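Type 2A phosphatase-associated protein 42 (Saccharomyces cerevisiae, PDB 2V0P) associates with type 2A phosphatase catalytic subunits, inhibits the phosphatase SIT4 and acts in TOR signalling in response to the available nitrogen source. Local coordinates at residues A[100-103]-A[104-108]. Sequence-based numbering, arbitrary orientation.
Sequences KLIY and LKKSV
L104 and K100 meet one turn apart on the α-helix 93-120, in the N-terminal, tetratricopeptide-repeat-like part of the protein, and give a worked example of side chains packing alongside the backbone hydrogen bonds of a helix. The buried L104 folds back over the preceding turn: its CG stands beside the backbone N, opposite the carbonyl carbon (chi1 -63°), which places L104 CG 3.4 Å from K100 O. L104 N donates to K100 O at 3.0 Å, tilted 20° out of the carbonyl plane. Farther out the two side chains pass at a slant, with L104 CD2 4.2 Å from K100 CE. The aliphatic part of K100 thus serves as a neighbour for leucine, while its NZ is hydrogen-bonded to the carbonyl oxygens of S84 and R86.

Y103 enters the contact through its backbone and CB; its side chain touches R86 outside the two segments. Y103 O receives S107 N at 2.8 Å in a nearly straight bond (171°), and S107 OG bonds to the carbonyl of G80. On the more exposed side, I102 and K106 run alongside each other: I102 CG2 lies 4.1 Å from K106 CG, and K106 N donates to I102 O at 2.9 Å.

The chemistry is therefore divided: successive backbone hydrogen bonds, from the N-H of residue i+4 to the carbonyl O of residue i, hold the helix, while lysine methylenes pack against apolar neighbours and K100 and S107 tie it to the carbonyls of G80, S84 and R86.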
loop_
_atom_site.group_PDB
_atom_site.type_symbol
_atom_site.label_atom_id
_atom_site.label_comp_id
_atom_site.label_asym_id
_atom_site.label_seq_id
_atom_site.Cartn_x
_atom_site.Cartn_y
_atom_site.Cartn_z
ATOM N N LYS A 100 -14.765 9.989 0.318
ATOM C CA LYS A 100 -14.284 8.636 0.582
ATOM C C LYS A 100 -13.408 8.556 1.822
ATOM O O LYS A 100 -13.546 7.631 2.584
ATOM C CB LYS A 100 -13.599 7.990 -0.640
ATOM C CG LYS A 100 -13.298 6.496 -0.417
ATOM C CD LYS A 100 -14.541 5.635 -0.564
ATOM C CE LYS A 100 -14.214 4.198 -0.204
ATOM N NZ LYS A 100 -15.453 3.494 0.265
ATOM N N LEU A 101 -12.571 9.547 2.034
ATOM C CA LEU A 101 -11.648 9.575 3.154
ATOM C C LEU A 101 -12.424 9.745 4.426
ATOM O O LEU A 101 -12.134 9.102 5.439
ATOM C CB LEU A 101 -10.646 10.714 3.005
ATOM C CG LEU A 101 -9.737 10.760 1.745
ATOM C CD1 LEU A 101 -8.754 11.783 1.943
ATOM C CD2 LEU A 101 -9.119 9.431 1.490
ATOM N N ILE A 102 -13.444 10.610 4.362
ATOM C CA ILE A 102 -14.359 10.761 5.482
ATOM C C ILE A 102 -15.060 9.423 5.866
ATOM O O ILE A 102 -14.993 9.061 6.992
ATOM C CB ILE A 102 -15.380 11.854 5.226
ATOM C CG1 ILE A 102 -14.717 13.185 5.420
ATOM C CG2 ILE A 102 -16.596 11.691 6.246
ATOM C CD1 ILE A 102 -15.457 14.341 4.751
ATOM N N TYR A 103 -15.690 8.730 4.929
ATOM C CA TYR A 103 -16.185 7.406 5.126
ATOM C C TYR A 103 -15.182 6.436 5.788
ATOM O O TYR A 103 -15.544 5.755 6.767
ATOM C CB TYR A 103 -16.753 6.799 3.834
ATOM C CG TYR A 103 -17.931 7.603 3.282
ATOM C CD1 TYR A 103 -18.862 8.217 4.123
ATOM C CD2 TYR A 103 -18.062 7.802 1.912
ATOM C CE1 TYR A 103 -19.955 8.965 3.583
ATOM C CE2 TYR A 103 -19.123 8.554 1.385
ATOM C CZ TYR A 103 -20.035 9.134 2.197
ATOM O OH TYR A 103 -21.056 9.879 1.598
ATOM N N LEU A 104 -13.933 6.429 5.321
ATOM C CA LEU A 104 -12.978 5.457 5.846
ATOM C C LEU A 104 -12.617 5.811 7.260
ATOM O O LEU A 104 -12.421 4.914 8.037
ATOM C CB LEU A 104 -11.708 5.272 4.966
ATOM C CG LEU A 104 -12.001 4.732 3.579
ATOM C CD1 LEU A 104 -10.768 4.850 2.638
ATOM C CD2 LEU A 104 -12.612 3.375 3.562
ATOM N N LYS A 105 -12.524 7.096 7.538
ATOM C CA LYS A 105 -12.274 7.636 8.860
ATOM C C LYS A 105 -13.403 7.225 9.832
ATOM O O LYS A 105 -13.168 6.659 10.914
ATOM C CB LYS A 105 -12.204 9.165 8.778
ATOM C CG LYS A 105 -11.844 9.833 10.054
ATOM C CD LYS A 105 -11.347 11.250 9.824
ATOM C CE LYS A 105 -10.363 11.685 10.918
ATOM N NZ LYS A 105 -9.062 10.914 10.886
ATOM N N LYS A 106 -14.614 7.499 9.396
ATOM C CA LYS A 106 -15.829 7.137 10.167
ATOM C C LYS A 106 -15.992 5.625 10.378
ATOM O O LYS A 106 -16.337 5.222 11.461
ATOM C CB LYS A 106 -17.062 7.719 9.488
ATOM C CG LYS A 106 -17.139 9.217 9.525
ATOM C CD LYS A 106 -17.038 9.773 10.945
ATOM C CE LYS A 106 -17.778 11.102 11.047
ATOM N NZ LYS A 106 -17.248 11.953 12.156
ATOM N N SER A 107 -15.749 4.812 9.354
ATOM C CA SER A 107 -15.691 3.374 9.486
ATOM C C SER A 107 -14.718 2.926 10.606
ATOM O O SER A 107 -15.128 2.234 11.526
ATOM C CB SER A 107 -15.308 2.726 8.158
ATOM O OG SER A 107 -15.051 1.354 8.342
ATOM N N VAL A 108 -13.440 3.354 10.511
ATOM C CA VAL A 108 -12.451 3.120 11.527
ATOM C C VAL A 108 -12.874 3.602 12.927
ATOM O O VAL A 108 -12.707 2.849 13.886
ATOM C CB VAL A 108 -11.046 3.601 11.111
ATOM C CG1 VAL A 108 -10.069 3.486 12.253
ATOM C CG2 VAL A 108 -10.564 2.818 9.833
#